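Long-range contacts in NAD-dependent aldehyde dehydrogenase (Burkholderia multivorans, PDB 5UJU), which probably oxidises aldehydes to the corresponding carboxylic acids with NAD+ as electron acceptor: residues A344-Q349 with L397-Q402; M350-P354 with F521-S525. One frame throughout, in Å; residues are numbered along the deposited sequence.

Contact 1. Residues A344-Q349 with L397-Q402; sequences ALYSGQ and LIGAIQ. With NA (sodium ion), chain C.
Y346 and I398 bring the backbones closest, CA to CA 4.3 Å, where helices 332-344 and 391-398 end. Left-handed helical phi/psi at Y346, S347 and G348 makes a turn, held by bonds from S347 N to A344 O, G348 N to L345 O and Q349 N to Y346 O, that joins the two helix ends. Y346 N donates almost straight to L397 O at 3.0 Å. With chi1 at -60°, S347 OG reaches I398 O, donating at 2.9 Å from above the carbonyl plane; a water donates to this hydroxyl and to G399 O. The extended Q349 chain brings its amide across, in whose plane NE2 donates to A400 O and to Y346 O, each at 3.0 Å, while a lone pair of OE1 takes Q402 N at 2.8 Å. Q349 CB lies over one face of the Y346 ring, offset toward its rim; the ring hydroxyl bonds to T145 O. L345 CD2 touches L397 CD1, and A344 CB meets L397 CD2 at 3.8 Å. The G348 carbonyl binds the sodium ion at 2.7 Å, with G458 O and four waters. Both N-H groups and the oxygen of the buried Q349 amide are thus engaged, which fixes its rotation.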
ATOM      1  N   ALA A 344     -33.628  -8.675  -7.913  1.00 26.92           N
ATOM      2  CA  ALA A 344     -33.863  -9.629  -8.992  1.00 28.71           C
ATOM      3  C   ALA A 344     -32.680  -9.789  -9.946  1.00 32.69           C
ATOM      4  O   ALA A 344     -32.489 -10.876 -10.509  1.00 35.43           O
ATOM      5  CB  ALA A 344     -35.100  -9.200  -9.785  1.00 25.45           C
ATOM      6  N   LEU A 345     -31.891  -8.733 -10.135  1.00 33.17           N
ATOM      7  CA  LEU A 345     -30.763  -8.717 -11.058  1.00 31.53           C
ATOM      8  C   LEU A 345     -29.825  -9.891 -10.807  1.00 29.58           C
ATOM      9  O   LEU A 345     -29.210  -9.990  -9.742  1.00 27.59           O
ATOM     10  CB  LEU A 345     -30.005  -7.404 -10.884  1.00 34.42           C
ATOM     11  CG  LEU A 345     -30.199  -6.265 -11.872  1.00 41.70           C
ATOM     12  CD1 LEU A 345     -29.263  -5.148 -11.461  1.00 50.80           C
ATOM     13  CD2 LEU A 345     -29.897  -6.718 -13.289  1.00 37.22           C
ATOM     14  N   TYR A 346     -29.722 -10.787 -11.782  1.00 30.29           N
ATOM     15  CA  TYR A 346     -28.826 -11.939 -11.674  1.00 28.74           C
ATOM     16  C   TYR A 346     -29.123 -12.748 -10.403  1.00 31.11           C
ATOM     17  O   TYR A 346     -28.232 -13.352  -9.803  1.00 25.49           O
ATOM     18  CB  TYR A 346     -27.358 -11.474 -11.745  1.00 22.64           C
ATOM     19  CG  TYR A 346     -26.290 -12.567 -11.810  1.00 28.15           C
ATOM     20  CD1 TYR A 346     -26.546 -13.810 -12.384  1.00 26.02           C
ATOM     21  CD2 TYR A 346     -25.026 -12.338 -11.280  1.00 28.01           C
ATOM     22  CE1 TYR A 346     -25.550 -14.802 -12.425  1.00 23.45           C
ATOM     23  CE2 TYR A 346     -24.050 -13.301 -11.311  1.00 33.72           C
ATOM     24  CZ  TYR A 346     -24.311 -14.525 -11.880  1.00 31.10           C
ATOM     25  OH  TYR A 346     -23.307 -15.458 -11.890  1.00 31.82           O
ATOM     26  N   SER A 347     -30.392 -12.754  -9.973  1.00 27.03           N
ATOM     27  CA  SER A 347     -30.838 -13.572  -8.841  1.00 27.72           C
ATOM     28  C   SER A 347     -30.025 -13.286  -7.582  1.00 28.47           C
ATOM     29  O   SER A 347     -29.690 -14.194  -6.816  1.00 25.47           O
ATOM     30  CB  SER A 347     -30.809 -15.068  -9.168  1.00 26.05           C
ATOM     31  OG  SER A 347     -31.656 -15.385 -10.262  1.00 28.13           O
ATOM     32  N   GLY A 348     -29.739 -12.006  -7.351  1.00 31.04           N
ATOM     33  CA  GLY A 348     -29.031 -11.583  -6.152  1.00 27.18           C
ATOM     34  C   GLY A 348     -27.612 -12.082  -6.036  1.00 36.37           C
ATOM     35  O   GLY A 348     -27.030 -12.015  -4.947  1.00 33.87           O
ATOM     36  N   GLN A 349     -27.022 -12.562  -7.138  1.00 32.60           N
ATOM     37  CA  GLN A 349     -25.674 -13.106  -7.143  1.00 27.56           C
ATOM     38  C   GLN A 349     -24.614 -12.050  -7.459  1.00 31.60           C
ATOM     39  O   GLN A 349     -23.500 -12.394  -7.877  1.00 31.17           O
ATOM     40  CB  GLN A 349     -25.581 -14.279  -8.134  1.00 29.68           C
ATOM     41  CG  GLN A 349     -26.484 -15.471  -7.753  1.00 29.07           C
ATOM     42  CD  GLN A 349     -26.627 -16.515  -8.859  1.00 32.08           C
ATOM     43  OE1 GLN A 349     -26.226 -17.666  -8.685  1.00 30.37           O
ATOM     44  NE2 GLN A 349     -27.228 -16.123  -9.990  1.00 27.83           N
ATOM     45  N   LEU A 397     -33.641 -10.898 -16.953  1.00 27.77           N
ATOM     46  CA  LEU A 397     -33.352 -10.140 -15.743  1.00 21.47           C
ATOM     47  C   LEU A 397     -32.667 -10.999 -14.686  1.00 28.46           C
ATOM     48  O   LEU A 397     -31.633 -10.607 -14.140  1.00 29.73           O
ATOM     49  CB  LEU A 397     -34.657  -9.535 -15.182  1.00 23.70           C
ATOM     50  CG  LEU A 397     -34.627  -8.930 -13.769  1.00 29.37           C
ATOM     51  CD1 LEU A 397     -33.607  -7.840 -13.649  1.00 29.46           C
ATOM     52  CD2 LEU A 397     -36.007  -8.372 -13.407  1.00 31.77           C
ATOM     53  N   ILE A 398     -33.214 -12.177 -14.387  1.00 25.32           N
ATOM     54  CA  ILE A 398     -32.694 -12.940 -13.258  1.00 22.92           C
ATOM     55  C   ILE A 398     -31.568 -13.894 -13.650  1.00 27.37           C
ATOM     56  O   ILE A 398     -30.796 -14.306 -12.773  1.00 27.05           O
ATOM     57  CB  ILE A 398     -33.825 -13.694 -12.535  1.00 24.79           C
ATOM     58  CG1 ILE A 398     -34.402 -14.798 -13.416  1.00 29.63           C
ATOM     59  CG2 ILE A 398     -34.941 -12.696 -12.132  1.00 21.64           C
ATOM     60  CD1 ILE A 398     -35.603 -15.511 -12.789  1.00 26.58           C
ATOM     61  N   GLY A 399     -31.434 -14.232 -14.929  1.00 29.09           N
ATOM     62  CA  GLY A 399     -30.351 -15.127 -15.301  1.00 26.57           C
ATOM     63  C   GLY A 399     -30.539 -16.487 -14.657  1.00 29.90           C
ATOM     64  O   GLY A 399     -31.654 -16.895 -14.307  1.00 26.99           O
ATOM     65  N   ALA A 400     -29.427 -17.181 -14.445  1.00 22.81           N
ATOM     66  CA  ALA A 400     -29.461 -18.537 -13.927  1.00 26.81           C
ATOM     67  C   ALA A 400     -28.674 -18.614 -12.628  1.00 28.63           C
ATOM     68  O   ALA A 400     -27.781 -17.806 -12.368  1.00 32.02           O
ATOM     69  CB  ALA A 400     -28.895 -19.545 -14.948  1.00 29.57           C
ATOM     70  N   ILE A 401     -29.017 -19.605 -11.818  1.00 26.84           N
ATOM     71  CA  ILE A 401     -28.356 -19.832 -10.536  1.00 30.36           C
ATOM     72  C   ILE A 401     -27.028 -20.550 -10.775  1.00 34.87           C
ATOM     73  O   ILE A 401     -26.977 -21.566 -11.478  1.00 31.37           O
ATOM     74  CB  ILE A 401     -29.275 -20.643  -9.609  1.00 26.91           C
ATOM     75  CG1 ILE A 401     -30.587 -19.890  -9.342  1.00 28.74           C
ATOM     76  CG2 ILE A 401     -28.576 -20.987  -8.336  1.00 25.52           C
ATOM     77  CD1 ILE A 401     -30.410 -18.626  -8.536  1.00 30.24           C
ATOM     78  N   GLN A 402     -25.949 -20.043 -10.164  1.00 29.15           N
ATOM     79  CA  GLN A 402     -24.613 -20.461 -10.596  1.00 36.76           C
ATOM     80  C   GLN A 402     -24.323 -21.925 -10.253  1.00 42.54           C
ATOM     81  O   GLN A 402     -23.643 -22.620 -11.016  1.00 39.34           O
ATOM     82  CB  GLN A 402     -23.549 -19.544  -9.982  1.00 42.56           C
ATOM     83  CG  GLN A 402     -22.206 -19.517 -10.750  1.00 48.25           C
ATOM     84  CD  GLN A 402     -21.279 -20.681 -10.415  1.00 53.26           C
ATOM     85  OE1 GLN A 402     -21.275 -21.188  -9.295  1.00 50.67           O
ATOM     86  NE2 GLN A 402     -20.488 -21.110 -11.399  1.00 58.69           N
TER
HETATM   87 NA    NA C 601     -27.979 -11.575  -2.430  1.00 38.50          NA
HETATM   88  O   HOH W   1     -32.433 -17.781 -11.647  1.00 27.65           O
HETATM   89  O   HOH W   2     -25.930 -13.130  -2.682  1.00 41.70           O
HETATM   90  O   HOH W   3     -28.367 -12.227  -0.046  1.00 35.15           O
HETATM   91  O   HOH W   4     -26.751  -9.467  -1.522  1.00 50.15           O
HETATM   92  O   HOH W   5     -30.423 -10.366  -2.160  1.00 28.11           O

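Contact 2. Residues M350-P354 with F521-S525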
ATOM      1  N   MET A 350     -24.926 -10.780  -7.248  1.00 35.03           N
ATOM      2  CA  MET A 350     -23.950  -9.713  -7.377  1.00 37.66           C
ATOM      3  C   MET A 350     -23.413  -9.379  -5.996  1.00 34.94           C
ATOM      4  O   MET A 350     -24.158  -9.405  -5.010  1.00 35.68           O
ATOM      5  CB  MET A 350     -24.572  -8.478  -8.021  1.00 32.73           C
ATOM      6  CG  MET A 350     -25.254  -8.805  -9.302  1.00 37.33           C
ATOM      7  SD  MET A 350     -25.996  -7.359 -10.035  1.00 45.40           S
ATOM      8  CE  MET A 350     -24.522  -6.478 -10.579  1.00 39.19           C
ATOM      9  N   CYS A 351     -22.110  -9.100  -5.919  1.00 33.37           N
ATOM     10  CA  CYS A 351     -21.516  -8.765  -4.632  1.00 35.55           C
ATOM     11  C   CYS A 351     -22.071  -7.455  -4.067  1.00 34.52           C
ATOM     12  O   CYS A 351     -21.908  -7.189  -2.871  1.00 32.54           O
ATOM     13  CB  CYS A 351     -19.993  -8.683  -4.758  1.00 36.42           C
ATOM     14  SG  CYS A 351     -19.424  -7.529  -6.003  1.00 42.01           S
ATOM     15  N   THR A 352     -22.732  -6.647  -4.897  1.00 27.63           N
ATOM     16  CA  THR A 352     -23.283  -5.362  -4.489  1.00 33.86           C
ATOM     17  C   THR A 352     -24.782  -5.413  -4.211  1.00 34.19           C
ATOM     18  O   THR A 352     -25.368  -4.380  -3.891  1.00 36.20           O
ATOM     19  CB  THR A 352     -23.021  -4.335  -5.577  1.00 30.97           C
ATOM     20  OG1 THR A 352     -23.479  -4.889  -6.807  1.00 32.86           O
ATOM     21  CG2 THR A 352     -21.524  -4.018  -5.696  1.00 24.73           C
ATOM     22  N   ALA A 353     -25.408  -6.579  -4.342  1.00 25.93           N
ATOM     23  CA  ALA A 353     -26.858  -6.686  -4.216  1.00 31.24           C
ATOM     24  C   ALA A 353     -27.293  -6.545  -2.759  1.00 27.26           C
ATOM     25  O   ALA A 353     -26.629  -7.067  -1.858  1.00 28.02           O
ATOM     26  CB  ALA A 353     -27.332  -8.028  -4.749  1.00 31.30           C
ATOM     27  N   PRO A 354     -28.424  -5.889  -2.498  1.00 27.19           N
ATOM     28  CA  PRO A 354     -28.868  -5.722  -1.106  1.00 22.50           C
ATOM     29  C   PRO A 354     -29.370  -7.029  -0.508  1.00 25.20           C
ATOM     30  O   PRO A 354     -29.991  -7.856  -1.179  1.00 30.29           O
ATOM     31  CB  PRO A 354     -30.013  -4.701  -1.218  1.00 22.71           C
ATOM     32  CG  PRO A 354     -30.564  -4.903  -2.609  1.00 22.87           C
ATOM     33  CD  PRO A 354     -29.360  -5.273  -3.466  1.00 22.47           C
ATOM     34  N   PHE A 521     -29.314   1.502  -9.996  1.00 44.86           N
ATOM     35  CA  PHE A 521     -29.533   0.564  -8.907  1.00 43.17           C
ATOM     36  C   PHE A 521     -28.283   0.442  -8.051  1.00 38.50           C
ATOM     37  O   PHE A 521     -27.155   0.580  -8.544  1.00 33.96           O
ATOM     38  CB  PHE A 521     -29.941  -0.813  -9.440  1.00 38.35           C
ATOM     39  CG  PHE A 521     -31.054  -0.748 -10.434  1.00 43.72           C
ATOM     40  CD1 PHE A 521     -32.356  -0.493 -10.013  1.00 39.84           C
ATOM     41  CD2 PHE A 521     -30.802  -0.902 -11.794  1.00 45.39           C
ATOM     42  CE1 PHE A 521     -33.389  -0.408 -10.921  1.00 37.87           C
ATOM     43  CE2 PHE A 521     -31.834  -0.818 -12.713  1.00 47.75           C
ATOM     44  CZ  PHE A 521     -33.139  -0.574 -12.273  1.00 39.56           C
ATOM     45  N   VAL A 522     -28.502   0.200  -6.751  1.00 29.35           N
ATOM     46  CA  VAL A 522     -27.377   0.102  -5.825  1.00 34.74           C
ATOM     47  C   VAL A 522     -26.384  -0.955  -6.294  1.00 33.37           C
ATOM     48  O   VAL A 522     -25.185  -0.845  -6.020  1.00 34.52           O
ATOM     49  CB  VAL A 522     -27.875  -0.174  -4.389  1.00 38.90           C
ATOM     50  CG1 VAL A 522     -28.431  -1.593  -4.260  1.00 39.23           C
ATOM     51  CG2 VAL A 522     -26.756   0.094  -3.378  1.00 32.13           C
ATOM     52  N   ASN A 523     -26.850  -1.964  -7.053  1.00 32.86           N
ATOM     53  CA  ASN A 523     -25.934  -2.983  -7.556  1.00 26.04           C
ATOM     54  C   ASN A 523     -24.886  -2.387  -8.487  1.00 33.95           C
ATOM     55  O   ASN A 523     -23.789  -2.939  -8.602  1.00 34.26           O
ATOM     56  CB  ASN A 523     -26.664  -4.086  -8.332  1.00 29.77           C
ATOM     57  CG  ASN A 523     -27.954  -4.530  -7.665  1.00 38.52           C
ATOM     58  OD1 ASN A 523     -28.741  -3.706  -7.210  1.00 38.61           O
ATOM     59  ND2 ASN A 523     -28.175  -5.843  -7.619  1.00 34.28           N
ATOM     60  N   GLN A 524     -25.199  -1.278  -9.154  1.00 36.23           N
ATOM     61  CA  GLN A 524     -24.383  -0.787 -10.258  1.00 39.66           C
ATOM     62  C   GLN A 524     -23.267   0.137  -9.784  1.00 39.73           C
ATOM     63  O   GLN A 524     -23.420   0.893  -8.819  1.00 39.38           O
ATOM     64  CB  GLN A 524     -25.251  -0.041 -11.269  1.00 46.19           C
ATOM     65  CG  GLN A 524     -26.313  -0.902 -11.916  1.00 49.25           C
ATOM     66  CD  GLN A 524     -27.294  -0.090 -12.735  1.00 45.77           C
ATOM     67  OE1 GLN A 524     -27.767   0.963 -12.304  1.00 44.31           O
ATOM     68  NE2 GLN A 524     -27.582  -0.565 -13.941  1.00 45.62           N
ATOM     69  N   SER A 525     -22.129   0.066 -10.479  1.00 34.42           N
ATOM     70  CA  SER A 525     -21.057   1.025 -10.250  1.00 44.80           C
ATOM     71  C   SER A 525     -20.326   1.255 -11.565  1.00 43.90           C
ATOM     72  O   SER A 525     -20.152   0.330 -12.366  1.00 45.83           O
ATOM     73  CB  SER A 525     -20.078   0.566  -9.151  1.00 49.18           C
ATOM     74  OG  SER A 525     -19.212  -0.472  -9.581  1.00 51.19           O
TER
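T352 OG1 donates to N523 O at 2.7 Å, meeting a lone pair in the carbonyl plane. The first torsion (chi1 51°) places the hydroxyl between the T352 backbone N and carbonyl carbon and turns it to the other segment. N523 ND2 has its main partner in S342 O of helix 332-344 and makes a weak second bond to M350 SD at 3.6 Å. From outside, N322 ND2 bonds to both C351 O and A353 O, and Q524 O bonds to R560 of the second subunit. Each segment is shaped by a type I turn, M350 to A353 and F521 to Q524. The CB of C351 points away from F521-S525; the sequence around it is consistent with the catalytic-cysteine loop of aldehyde dehydrogenases. M350 runs roughly perpendicular to N523, and a bend at chi3 (72°) brings CE to within 3.9 Å of N523 CB. A353 CB packs at 3.7 Å from N523 ND2. Farther along, P354 and V522 lie alongside, running opposite ways, with CD of the proline 3.9 Å from V522 CG1. The T352 hydroxyl is therefore the firm polar tie to the cysteine-bearing turn, while the N523 amide, held chiefly by S342 O, adds a weak N-H...S bond.

Overall arrangement
From the last turn of helix 332-344 the chain passes through A344-Q349 and on into M350-P354 before entering strand 356-360, so both contacts start in one continuous loop. Contact 1 closes first, 48 residues on, when the chain emerges from helix 391-398. Contact 2 closes 167 residues after P354. Their segments alternate, so the two closures cross rather than nest. Centres 12 Å apart, they touch through L345, which packs on M350 and N523, and through G348 and A353 near the sodium ion. Together they tie the loop leading to strand 356-360, inside the seven-stranded sheet, to the end of helix 391-398 with its following loop and to the loop between strand 511-514 and helix 547-550.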